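Local coordinates for uncharacterized protein (Staphylococcus aureus subsp. aureus, PDB 3H04) that is of unknown function but belongs to the alpha/beta-hydrolase clan and is probably a serine hydrolase related to feruloyl esterases, at residues E3-K7 with Y18-K22; Q64-R68 with D81-F86; V122-Y126 with I261-V265; P210-I214 with K264-F268. All blocks are in the same frame, centred on the assembly; numbering follows the deposited sequence.

How the contacts relate
All four contacts reach one predominantly parallel eight-stranded sheet of the alpha/beta-hydrolase type. Contact 1 is the antiparallel hairpin at its N-terminal edge. Contact 2, with its centre about 13 Å from that of contact 1, joins the end of strand 60-65 and the loop after it to helix 75-91; the two touch through Gln64, which is probably hydrogen-bonded to Thr19. Contacts 3 and 4 lie about 20 Å or more from both, centre to centre, and only about 6 Å from each other. They close last, on helix 256-273, and share Lys264 and Val265. This helix packs on neighbouring strands 121-125 and 212-217, so the chain's C-terminal helix is tied to strands from its middle and later parts.

Contact 1: residues E3-K7 with Y18-K22; sequences EIKYK and YTIIK
Ile4 and Tyr6 pair with Ile20 and Tyr18 along an antiparallel hairpin, and four backbone hydrogen bonds make the ladder. Ile4 N donates to Ile20 O (3.0 Å) and Ile20 N returns a bond to Ile4 O (2.9 Å). At the second hydrogen-bonded pair, Tyr6 N meets Tyr18 O at 2.8 Å and Tyr18 N reaches Tyr6 O at 3.0 Å. Between these pairs Thr19 CA adds a CA-H...O contact to Ile4 O, 3.2 Å away.

On the face that carries Tyr6, Tyr18 and Ile20, the two tyrosines pack together. Their rings are nearly parallel, 4° apart, but so far slid that they barely overlap; what lies over the Tyr18 face is the CB of Tyr6, 3.6 Å from the ring centroid, a CH-pi contact. Tyr18 CG sits between its backbone N and carbonyl carbon (chi1 67°), which swings the ring under that methylene. Other apolar contacts complete the pairing: Tyr6 CE2, a ring carbon, touches Ile20 CG1 at 3.9 Å, and Glu3 CG lies alongside Ile21 CG1 at 3.6 Å.

Strand 4-9 is one of the two outermost strands, while strand 15-21 bonds onward to strand 60-65; Tyr18 OH is hydrogen-bonded to Gln92, just beyond helix 75-91.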
loop_
_atom_site.group_PDB
_atom_site.type_symbol
_atom_site.label_atom_id
_atom_site.label_comp_id
_atom_site.label_asym_id
_atom_site.label_seq_id
_atom_site.Cartn_x
_atom_site.Cartn_y
_atom_site.Cartn_z
ATOM N N GLU A 3 13.425 -0.236 16.998
ATOM C CA GLU A 3 11.949 -0.325 16.751
ATOM C C GLU A 3 11.131 -0.019 18.018
ATOM O O GLU A 3 11.316 -0.658 19.068
ATOM C CB GLU A 3 11.560 -1.699 16.197
ATOM C CG GLU A 3 11.631 -1.807 14.681
ATOM C CD GLU A 3 11.270 -3.196 14.152
ATOM O OE1 GLU A 3 10.903 -4.086 14.959
ATOM O OE2 GLU A 3 11.352 -3.407 12.918
ATOM N N ILE A 4 10.220 0.950 17.906
ATOM C CA ILE A 4 9.323 1.318 19.013
ATOM C C ILE A 4 7.830 1.128 18.675
ATOM O O ILE A 4 7.327 1.645 17.654
ATOM C CB ILE A 4 9.599 2.748 19.473
ATOM C CG1 ILE A 4 11.000 2.791 20.104
ATOM C CG2 ILE A 4 8.554 3.179 20.494
ATOM C CD1 ILE A 4 11.450 4.144 20.457
ATOM N N LYS A 5 7.149 0.376 19.546
ATOM C CA LYS A 5 5.758 -0.044 19.362
ATOM C C LYS A 5 4.741 0.922 19.980
ATOM O O LYS A 5 4.916 1.412 21.119
ATOM C CB LYS A 5 5.538 -1.405 20.017
ATOM C CG LYS A 5 6.423 -2.515 19.502
ATOM C CD LYS A 5 6.100 -3.794 20.285
ATOM C CE LYS A 5 6.943 -4.991 19.835
ATOM N NZ LYS A 5 6.956 -6.059 20.909
ATOM N N TYR A 6 3.675 1.178 19.232
ATOM C CA TYR A 6 2.576 2.044 19.658
ATOM C C TYR A 6 1.293 1.362 19.266
ATOM O O TYR A 6 1.300 0.375 18.535
ATOM C CB TYR A 6 2.621 3.390 18.945
ATOM C CG TYR A 6 3.796 4.267 19.266
ATOM C CD1 TYR A 6 3.639 5.377 20.102
ATOM C CD2 TYR A 6 5.066 4.009 18.713
ATOM C CE1 TYR A 6 4.719 6.208 20.398
ATOM C CE2 TYR A 6 6.157 4.833 18.994
ATOM C CZ TYR A 6 5.973 5.933 19.841
ATOM O OH TYR A 6 7.043 6.741 20.172
ATOM N N LYS A 7 0.170 1.868 19.745
ATOM C CA LYS A 7 -1.094 1.418 19.184
ATOM C C LYS A 7 -2.067 2.568 19.082
ATOM O O LYS A 7 -1.958 3.563 19.800
ATOM C CB LYS A 7 -1.682 0.246 19.981
ATOM C CG LYS A 7 -1.781 0.475 21.424
ATOM C CD LYS A 7 -2.446 -0.720 22.110
ATOM C CE LYS A 7 -2.505 -0.527 23.595
ATOM N NZ LYS A 7 -3.083 0.789 23.944
ATOM N N TYR A 18 1.327 0.077 15.537
ATOM C CA TYR A 18 2.252 0.637 14.584
ATOM C C TYR A 18 3.615 0.755 15.239
ATOM O O TYR A 18 3.695 0.801 16.472
ATOM C CB TYR A 18 1.770 1.945 13.952
ATOM C CG TYR A 18 1.667 3.149 14.844
ATOM C CD1 TYR A 18 2.759 3.999 15.032
ATOM C CD2 TYR A 18 0.468 3.455 15.494
ATOM C CE1 TYR A 18 2.666 5.130 15.844
ATOM C CE2 TYR A 18 0.376 4.575 16.320
ATOM C CZ TYR A 18 1.479 5.401 16.462
ATOM O OH TYR A 18 1.351 6.499 17.225
ATOM N N THR A 19 4.654 0.688 14.407
ATOM C CA THR A 19 6.053 0.806 14.806
ATOM C C THR A 19 6.696 2.018 14.157
ATOM O O THR A 19 6.417 2.374 12.995
ATOM C CB THR A 19 6.909 -0.421 14.419
ATOM O OG1 THR A 19 6.989 -0.499 12.978
ATOM C CG2 THR A 19 6.289 -1.692 14.950
ATOM N N ILE A 20 7.544 2.680 14.925
ATOM C CA ILE A 20 8.332 3.783 14.431
ATOM C C ILE A 20 9.779 3.365 14.550
ATOM O O ILE A 20 10.237 2.977 15.642
ATOM C CB ILE A 20 8.119 5.078 15.256
ATOM C CG1 ILE A 20 6.639 5.498 15.219
ATOM C CG2 ILE A 20 9.082 6.220 14.781
ATOM C CD1 ILE A 20 6.404 6.912 15.735
ATOM N N ILE A 21 10.497 3.443 13.428
ATOM C CA ILE A 21 11.943 3.323 13.430
ATOM C C ILE A 21 12.488 4.720 13.221
ATOM O O ILE A 21 12.154 5.357 12.208
ATOM C CB ILE A 21 12.441 2.436 12.256
ATOM C CG1 ILE A 21 12.056 0.974 12.481
ATOM C CG2 ILE A 21 14.011 2.602 12.089
ATOM C CD1 ILE A 21 11.848 0.179 11.211
ATOM N N LYS A 22 13.331 5.186 14.150
ATOM C CA LYS A 22 13.855 6.560 14.126
ATOM C C LYS A 22 14.956 6.794 13.101
ATOM O O LYS A 22 15.749 5.892 12.808
ATOM C CB LYS A 22 14.415 6.962 15.502
ATOM C CG LYS A 22 13.421 6.961 16.649
ATOM C CD LYS A 22 12.255 7.958 16.469
ATOM C CE LYS A 22 12.596 9.379 16.894
ATOM N NZ LYS A 22 12.977 10.199 15.693
#

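Contact 2: residues Q64-R68 with D81-F86; sequences QLSYR and DVYASF
A beta-alpha-beta crossover of the alpha/beta-hydrolase fold runs from strand 60-65 through helix 75-91 to strand 98-103, and this buried contact ties the end of its first strand and the loop after it to the helix. The main link is a salt bridge between Arg68 and Asp81. Arg68 presents NE and NH2 side-on, NE to Asp81 OD2 at 2.9 Å and NH2 to Asp81 OD1 at 2.9 Å, each carboxylate oxygen using its syn lone pair; guanidinium and carboxylate are 7° from coplanar. A bend at chi3 (-75°) turns NE and NH2 toward the carboxylate, whose OD2 also accepts from Arg68 N (3.0 Å) on its anti lone pair. Three bonds thus fix the carboxylate's rotation, and Asp12 forms a second salt bridge with Arg68 through NH1.

Nonpolar groups meet farther along the helix. Val82 CG2 lies 3.8 Å from Tyr67 CB, the two side chains running side by side, while Tyr67's ring stacks with His36. Leu65 CD2 rests 3.9 Å from Ser85 CB. Leu16, on strand 15-21, touches both Asp81 and Ser85. Beside Leu65, a single water spans the two segments, accepting from Ser66 N at 2.9 Å and from Ser85 OG at 2.7 Å.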
loop_
_atom_site.group_PDB
_atom_site.type_symbol
_atom_site.label_atom_id
_atom_site.label_comp_id
_atom_site.label_asym_id
_atom_site.label_seq_id
_atom_site.Cartn_x
_atom_site.Cartn_y
_atom_site.Cartn_z
ATOM N N GLN A 64 5.526 2.045 10.377
ATOM C CA GLN A 64 4.877 0.952 9.665
ATOM C C GLN A 64 3.482 0.706 10.223
ATOM O O GLN A 64 3.352 0.250 11.366
ATOM C CB GLN A 64 5.811 -0.261 9.706
ATOM C CG GLN A 64 7.105 0.187 9.070
ATOM C CD GLN A 64 8.172 -0.831 8.967
ATOM O OE1 GLN A 64 9.221 -0.647 9.576
ATOM N NE2 GLN A 64 7.979 -1.859 8.126
ATOM N N LEU A 65 2.444 1.080 9.489
ATOM C CA LEU A 65 1.107 1.004 10.077
ATOM C C LEU A 65 0.387 -0.272 9.782
ATOM O O LEU A 65 0.761 -1.006 8.898
ATOM C CB LEU A 65 0.192 2.209 9.745
ATOM C CG LEU A 65 -0.410 2.508 8.404
ATOM C CD1 LEU A 65 -1.452 1.522 7.952
ATOM C CD2 LEU A 65 -1.000 4.015 8.452
ATOM N N SER A 66 -0.645 -0.540 10.565
ATOM C CA SER A 66 -1.448 -1.747 10.394
ATOM C C SER A 66 -2.900 -1.391 10.170
ATOM O O SER A 66 -3.352 -0.298 10.562
ATOM C CB SER A 66 -1.278 -2.648 11.610
ATOM O OG SER A 66 0.092 -3.105 11.630
ATOM N N TYR A 67 -3.617 -2.298 9.499
ATOM C CA TYR A 67 -5.053 -2.163 9.300
ATOM C C TYR A 67 -5.643 -3.572 9.278
ATOM O O TYR A 67 -4.940 -4.520 8.953
ATOM C CB TYR A 67 -5.358 -1.436 7.978
ATOM C CG TYR A 67 -4.676 -2.049 6.796
ATOM C CD1 TYR A 67 -5.303 -3.060 6.060
ATOM C CD2 TYR A 67 -3.423 -1.633 6.388
ATOM C CE1 TYR A 67 -4.667 -3.635 4.956
ATOM C CE2 TYR A 67 -2.786 -2.193 5.274
ATOM C CZ TYR A 67 -3.432 -3.189 4.572
ATOM O OH TYR A 67 -2.804 -3.777 3.522
ATOM N N ARG A 68 -6.934 -3.684 9.590
ATOM C CA ARG A 68 -7.624 -4.979 9.538
ATOM C C ARG A 68 -7.793 -5.433 8.079
ATOM O O ARG A 68 -8.024 -4.650 7.171
ATOM C CB ARG A 68 -8.932 -4.905 10.336
ATOM C CG ARG A 68 -8.695 -4.976 11.857
ATOM C CD ARG A 68 -9.968 -4.699 12.656
ATOM N NE ARG A 68 -10.319 -3.285 12.670
ATOM C CZ ARG A 68 -11.350 -2.801 13.355
ATOM N NH1 ARG A 68 -12.149 -3.626 14.049
ATOM N NH2 ARG A 68 -11.599 -1.511 13.342
ATOM N N ASP A 81 -9.435 2.350 9.442
ATOM C CA ASP A 81 -8.238 1.987 10.232
ATOM C C ASP A 81 -7.010 2.769 9.773
ATOM O O ASP A 81 -6.212 3.242 10.569
ATOM C CB ASP A 81 -7.939 0.457 10.103
ATOM C CG ASP A 81 -8.893 -0.440 10.929
ATOM O OD1 ASP A 81 -9.770 0.083 11.673
ATOM O OD2 ASP A 81 -8.740 -1.702 10.837
ATOM N N VAL A 82 -6.794 2.808 8.461
ATOM C CA VAL A 82 -5.666 3.514 7.881
ATOM C C VAL A 82 -5.664 5.017 8.293
ATOM O O VAL A 82 -4.653 5.561 8.733
ATOM C CB VAL A 82 -5.681 3.330 6.324
ATOM C CG1 VAL A 82 -4.755 4.343 5.654
ATOM C CG2 VAL A 82 -5.309 1.845 5.965
ATOM N N TYR A 83 -6.805 5.680 8.169
ATOM C CA TYR A 83 -6.901 7.097 8.519
ATOM C C TYR A 83 -6.797 7.321 10.043
ATOM O O TYR A 83 -6.253 8.318 10.473
ATOM C CB TYR A 83 -8.199 7.694 7.968
ATOM C CG TYR A 83 -8.315 7.867 6.451
ATOM C CD1 TYR A 83 -7.447 7.246 5.555
ATOM C CD2 TYR A 83 -9.356 8.638 5.918
ATOM C CE1 TYR A 83 -7.590 7.443 4.162
ATOM C CE2 TYR A 83 -9.529 8.798 4.574
ATOM C CZ TYR A 83 -8.636 8.231 3.694
ATOM O OH TYR A 83 -8.809 8.402 2.362
ATOM N N ALA A 84 -7.299 6.387 10.860
ATOM C CA ALA A 84 -7.160 6.515 12.330
ATOM C C ALA A 84 -5.671 6.369 12.683
ATOM O O ALA A 84 -5.163 7.117 13.481
ATOM C CB ALA A 84 -7.990 5.491 13.076
ATOM N N SER A 85 -4.959 5.463 12.013
ATOM C CA SER A 85 -3.540 5.278 12.289
ATOM C C SER A 85 -2.761 6.466 11.732
ATOM O O SER A 85 -1.923 7.063 12.435
ATOM C CB SER A 85 -3.016 3.940 11.741
ATOM O OG SER A 85 -3.763 2.847 12.304
ATOM N N PHE A 86 -3.063 6.845 10.490
ATOM C CA PHE A 86 -2.425 8.021 9.927
ATOM C C PHE A 86 -2.559 9.255 10.822
ATOM O O PHE A 86 -1.562 9.932 11.047
ATOM C CB PHE A 86 -2.884 8.366 8.515
ATOM C CG PHE A 86 -2.120 9.534 7.939
ATOM C CD1 PHE A 86 -0.816 9.366 7.495
ATOM C CD2 PHE A 86 -2.663 10.811 7.954
ATOM C CE1 PHE A 86 -0.083 10.438 6.979
ATOM C CE2 PHE A 86 -1.915 11.913 7.460
ATOM C CZ PHE A 86 -0.630 11.706 6.965
HETATM O O HOH W 1 -1.557 1.288 12.608
#

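Contact 3: residues V122-Y126 with I261-V265; sequences VIDFY and IYRKV
Tyr262 OH, which is hydrogen-bonded to Asp251, is also touched by Phe125 CE2 at 3.5 Å, so the polar end of this tyrosine is held by an acid and flanked by an aromatic C-H. The two rings form a T-shaped pair: the edge of Phe125 is directed at the face of Tyr262, with centroids 5.2 Å apart and planes at 70°. Phe125 CE2 and CZ carry the approach, CE2 lying 3.5 Å from Tyr262 CZ.

Two aliphatic groups of the helix also meet the Phe125 ring. Val265 CG2 meets CE1 at the edge, near the ring plane, at 3.8 Å, and Ile261 CG2 comes obliquely to CZ, also at 3.8 Å. With CG anti to the carbonyl carbon (chi1 -85°), the phenylalanine extends from its strand between Ile261, Tyr262 and Val265. Val265 divides its work: while CG2 packs on the ring, CG1 touches Ile123 CD1 at 3.6 Å.

Ile123 and Phe125 alternate along strand 121-125 with Val122 and Asp124, which face helix 105-116 instead. Phe125 also meets the rings of Phe101 and Phe250, and neighbouring Tyr126 packs edge-to-face with His248, a likely member of a Ser-His-Asp triad with Ser104 and Asp220. Across these segments helix 256-273 meets the central sheet by buried packing, mostly apolar, without hydrogen bonds. Asp251 links the two tyrosines, OD1 to Tyr126 OH and OD2 to Tyr262 OH, a polar tie near the presumed active site.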
loop_
_atom_site.group_PDB
_atom_site.type_symbol
_atom_site.label_atom_id
_atom_site.label_comp_id
_atom_site.label_asym_id
_atom_site.label_seq_id
_atom_site.Cartn_x
_atom_site.Cartn_y
_atom_site.Cartn_z
ATOM N N VAL A 122 4.049 11.297 -2.045
ATOM C CA VAL A 122 3.641 9.903 -2.035
ATOM C C VAL A 122 4.629 9.077 -2.821
ATOM O O VAL A 122 5.063 9.501 -3.924
ATOM C CB VAL A 122 2.244 9.673 -2.741
ATOM C CG1 VAL A 122 1.912 8.136 -2.770
ATOM C CG2 VAL A 122 1.148 10.444 -2.012
ATOM N N ILE A 123 5.000 7.924 -2.258
ATOM C CA ILE A 123 5.829 6.936 -2.924
ATOM C C ILE A 123 4.936 5.747 -3.228
ATOM O O ILE A 123 4.398 5.152 -2.312
ATOM C CB ILE A 123 7.005 6.498 -2.079
ATOM C CG1 ILE A 123 7.723 7.739 -1.503
ATOM C CG2 ILE A 123 7.914 5.532 -2.895
ATOM C CD1 ILE A 123 8.383 7.479 -0.191
ATOM N N ASP A 124 4.767 5.451 -4.518
ATOM C CA ASP A 124 3.796 4.475 -5.049
ATOM C C ASP A 124 4.573 3.403 -5.754
ATOM O O ASP A 124 5.044 3.603 -6.888
ATOM C CB ASP A 124 2.843 5.186 -6.023
ATOM C CG ASP A 124 2.000 4.248 -6.893
ATOM O OD1 ASP A 124 1.912 3.017 -6.656
ATOM O OD2 ASP A 124 1.430 4.801 -7.889
ATOM N N PHE A 125 4.750 2.265 -5.066
ATOM C CA PHE A 125 5.384 1.104 -5.687
ATOM C C PHE A 125 4.266 0.176 -6.182
ATOM O O PHE A 125 3.504 -0.372 -5.375
ATOM C CB PHE A 125 6.281 0.356 -4.711
ATOM C CG PHE A 125 7.681 0.893 -4.573
ATOM C CD1 PHE A 125 8.041 2.203 -4.945
ATOM C CD2 PHE A 125 8.659 0.067 -4.040
ATOM C CE1 PHE A 125 9.369 2.676 -4.752
ATOM C CE2 PHE A 125 9.928 0.507 -3.870
ATOM C CZ PHE A 125 10.307 1.813 -4.220
ATOM N N TYR A 126 4.132 0.069 -7.509
ATOM C CA TYR A 126 3.219 -0.847 -8.175
ATOM C C TYR A 126 1.791 -0.928 -7.614
ATOM O O TYR A 126 1.222 -2.030 -7.461
ATOM C CB TYR A 126 3.809 -2.239 -8.354
ATOM C CG TYR A 126 4.632 -2.777 -7.201
ATOM C CD1 TYR A 126 4.015 -3.412 -6.118
ATOM C CD2 TYR A 126 5.999 -2.575 -7.149
ATOM C CE1 TYR A 126 4.758 -3.903 -5.001
ATOM C CE2 TYR A 126 6.749 -3.085 -6.054
ATOM C CZ TYR A 126 6.123 -3.748 -5.004
ATOM O OH TYR A 126 6.840 -4.199 -3.927
ATOM N N ILE A 261 16.688 2.152 -6.944
ATOM C CA ILE A 261 15.365 2.765 -6.880
ATOM C C ILE A 261 15.039 3.326 -5.477
ATOM O O ILE A 261 14.540 4.424 -5.371
ATOM C CB ILE A 261 14.277 1.777 -7.400
ATOM C CG1 ILE A 261 14.506 1.610 -8.935
ATOM C CG2 ILE A 261 12.824 2.305 -7.071
ATOM C CD1 ILE A 261 13.629 0.571 -9.651
ATOM N N TYR A 262 15.360 2.595 -4.425
ATOM C CA TYR A 262 15.217 3.103 -3.049
ATOM C C TYR A 262 16.062 4.346 -2.792
ATOM O O TYR A 262 15.605 5.261 -2.120
ATOM C CB TYR A 262 15.502 2.016 -1.961
ATOM C CG TYR A 262 14.293 1.152 -1.671
ATOM C CD1 TYR A 262 14.045 -0.015 -2.395
ATOM C CD2 TYR A 262 13.358 1.534 -0.719
ATOM C CE1 TYR A 262 12.894 -0.782 -2.152
ATOM C CE2 TYR A 262 12.196 0.776 -0.455
ATOM C CZ TYR A 262 11.973 -0.392 -1.193
ATOM O OH TYR A 262 10.855 -1.151 -0.976
ATOM N N ARG A 263 17.285 4.377 -3.315
ATOM C CA ARG A 263 18.106 5.582 -3.212
ATOM C C ARG A 263 17.491 6.745 -3.981
ATOM O O ARG A 263 17.500 7.843 -3.486
ATOM C CB ARG A 263 19.524 5.339 -3.692
ATOM C CG ARG A 263 20.309 4.505 -2.699
ATOM C CD ARG A 263 21.753 4.425 -3.120
ATOM N NE ARG A 263 22.493 3.425 -2.355
ATOM C CZ ARG A 263 22.828 3.531 -1.067
ATOM N NH1 ARG A 263 22.478 4.586 -0.339
ATOM N NH2 ARG A 263 23.538 2.557 -0.500
ATOM N N LYS A 264 16.887 6.472 -5.135
ATOM C CA LYS A 264 16.139 7.488 -5.865
ATOM C C LYS A 264 14.905 7.996 -5.085
ATOM O O LYS A 264 14.543 9.157 -5.198
ATOM C CB LYS A 264 15.665 6.956 -7.218
ATOM C CG LYS A 264 16.736 6.654 -8.218
ATOM C CD LYS A 264 16.085 6.132 -9.469
ATOM C CE LYS A 264 17.077 5.956 -10.581
ATOM N NZ LYS A 264 17.232 7.204 -11.266
ATOM N N VAL A 265 14.299 7.126 -4.287
ATOM C CA VAL A 265 13.188 7.533 -3.443
ATOM C C VAL A 265 13.647 8.613 -2.463
ATOM O O VAL A 265 13.028 9.681 -2.344
ATOM C CB VAL A 265 12.554 6.339 -2.704
ATOM C CG1 VAL A 265 11.696 6.827 -1.545
ATOM C CG2 VAL A 265 11.715 5.506 -3.695
#

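Contact 4: residues P210-I214 with K264-F268; sequences PPVFI and KVVDF
Phe213 and Phe268 bury more surface here than any other residues, 108 and 88 Å², and they pack as an interlocked pair between strand 212-217 and the C-terminal helix. Phe213 CB stands over the centre of the Phe268 ring, 3.7 Å from its centroid and only 3° off the normal, a CH-pi contact. Beyond it the Phe213 ring turns its edge to the same aromatic face, giving a T-shaped arrangement with centroids 5.6 Å apart and planes at 69°. Each side chain extends from its own backbone toward the other's, and the two slide past one another in opposite directions. Phe268 has CG anti to the backbone N (chi1 163°), which points the ring at the strand, its CZ end reaching Pro211: CZ lies 3.4 Å from Pro211 O, which meets the ring at its edge, and 3.8 Å from Pro211 CB.

Val265 is third in buried area. Its CG2 sits over a face of the Phe213 ring, offset toward the rim, 3.8 Å from the centroid and 3.5 Å from Phe213 CE2, a second CH-pi contact. Lys264 adds its aliphatic base, CB lying 3.9 Å from Phe213 CE1, while its NZ makes a long, weak ion pair with Glu241.

Outside the pair, Phe213 packs against Phe125 on strand 121-125 and against Thr239 and Glu241 on strand 238-243, and its backbone bonds to Val122 and Asp124. Val265 also reaches Leu56 of helix 50-56. Aromatic and apolar packing, without hydrogen bonds between the segments, thus seats the C-terminal helix on the sheet of the alpha/beta-hydrolase fold.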
loop_
_atom_site.group_PDB
_atom_site.type_symbol
_atom_site.label_atom_id
_atom_site.label_comp_id
_atom_site.label_asym_id
_atom_site.label_seq_id
_atom_site.Cartn_x
_atom_site.Cartn_y
_atom_site.Cartn_z
ATOM N N PRO A 210 0.077 15.925 -4.056
ATOM C CA PRO A 210 1.478 16.319 -3.906
ATOM C C PRO A 210 2.361 15.432 -4.810
ATOM O O PRO A 210 1.857 14.556 -5.478
ATOM C CB PRO A 210 1.765 16.062 -2.410
ATOM C CG PRO A 210 0.876 14.935 -2.075
ATOM C CD PRO A 210 -0.398 15.205 -2.867
ATOM N N PRO A 211 3.673 15.662 -4.853
ATOM C CA PRO A 211 4.432 14.871 -5.813
ATOM C C PRO A 211 4.399 13.377 -5.578
ATOM O O PRO A 211 4.453 12.914 -4.428
ATOM C CB PRO A 211 5.870 15.389 -5.635
ATOM C CG PRO A 211 5.744 16.754 -5.113
ATOM C CD PRO A 211 4.509 16.705 -4.236
ATOM N N VAL A 212 4.379 12.621 -6.671
ATOM C CA VAL A 212 4.290 11.173 -6.609
ATOM C C VAL A 212 5.474 10.490 -7.239
ATOM O O VAL A 212 5.798 10.739 -8.431
ATOM C CB VAL A 212 3.057 10.632 -7.300
ATOM C CG1 VAL A 212 2.974 9.126 -7.008
ATOM C CG2 VAL A 212 1.732 11.396 -6.807
ATOM N N PHE A 213 6.156 9.651 -6.469
ATOM C CA PHE A 213 7.243 8.787 -7.038
ATOM C C PHE A 213 6.619 7.451 -7.421
ATOM O O PHE A 213 5.966 6.831 -6.584
ATOM C CB PHE A 213 8.347 8.613 -6.020
ATOM C CG PHE A 213 9.548 7.823 -6.505
ATOM C CD1 PHE A 213 10.686 8.470 -6.896
ATOM C CD2 PHE A 213 9.498 6.410 -6.578
ATOM C CE1 PHE A 213 11.809 7.756 -7.352
ATOM C CE2 PHE A 213 10.605 5.693 -7.030
ATOM C CZ PHE A 213 11.760 6.373 -7.430
ATOM N N ILE A 214 6.784 6.998 -8.659
ATOM C CA ILE A 214 6.154 5.749 -9.116
ATOM C C ILE A 214 7.250 4.805 -9.548
ATOM O O ILE A 214 8.141 5.225 -10.301
ATOM C CB ILE A 214 5.184 5.989 -10.269
ATOM C CG1 ILE A 214 4.118 7.041 -9.821
ATOM C CG2 ILE A 214 4.602 4.617 -10.764
ATOM C CD1 ILE A 214 3.240 7.661 -10.948
ATOM N N LYS A 264 16.887 6.472 -5.135
ATOM C CA LYS A 264 16.139 7.488 -5.865
ATOM C C LYS A 264 14.905 7.996 -5.085
ATOM O O LYS A 264 14.543 9.157 -5.198
ATOM C CB LYS A 264 15.665 6.956 -7.218
ATOM C CG LYS A 264 16.736 6.654 -8.218
ATOM C CD LYS A 264 16.085 6.132 -9.469
ATOM C CE LYS A 264 17.077 5.956 -10.581
ATOM N NZ LYS A 264 17.232 7.204 -11.266
ATOM N N VAL A 265 14.299 7.126 -4.287
ATOM C CA VAL A 265 13.188 7.533 -3.443
ATOM C C VAL A 265 13.647 8.613 -2.463
ATOM O O VAL A 265 13.028 9.681 -2.344
ATOM C CB VAL A 265 12.554 6.339 -2.704
ATOM C CG1 VAL A 265 11.696 6.827 -1.545
ATOM C CG2 VAL A 265 11.715 5.506 -3.695
ATOM N N VAL A 266 14.759 8.342 -1.792
ATOM C CA VAL A 266 15.356 9.289 -0.855
ATOM C C VAL A 266 15.750 10.648 -1.489
ATOM O O VAL A 266 15.595 11.721 -0.859
ATOM C CB VAL A 266 16.555 8.650 -0.165
ATOM C CG1 VAL A 266 17.396 9.713 0.628
ATOM C CG2 VAL A 266 16.058 7.518 0.747
ATOM N N ASP A 267 16.268 10.584 -2.702
ATOM C CA ASP A 267 16.581 11.773 -3.501
ATOM C C ASP A 267 15.320 12.577 -3.721
ATOM O O ASP A 267 15.327 13.807 -3.608
ATOM C CB ASP A 267 17.101 11.405 -4.886
ATOM C CG ASP A 267 18.552 10.927 -4.906
ATOM O OD1 ASP A 267 19.296 11.052 -3.908
ATOM O OD2 ASP A 267 18.933 10.425 -5.980
ATOM N N PHE A 268 14.247 11.874 -4.060
ATOM C CA PHE A 268 12.920 12.504 -4.267
ATOM C C PHE A 268 12.442 13.165 -2.974
ATOM O O PHE A 268 12.050 14.326 -2.974
ATOM C CB PHE A 268 11.978 11.448 -4.818
ATOM C CG PHE A 268 10.510 11.775 -4.730
ATOM C CD1 PHE A 268 9.835 12.318 -5.817
ATOM C CD2 PHE A 268 9.777 11.428 -3.610
ATOM C CE1 PHE A 268 8.439 12.542 -5.740
ATOM C CE2 PHE A 268 8.422 11.670 -3.556
ATOM C CZ PHE A 268 7.773 12.229 -4.651
#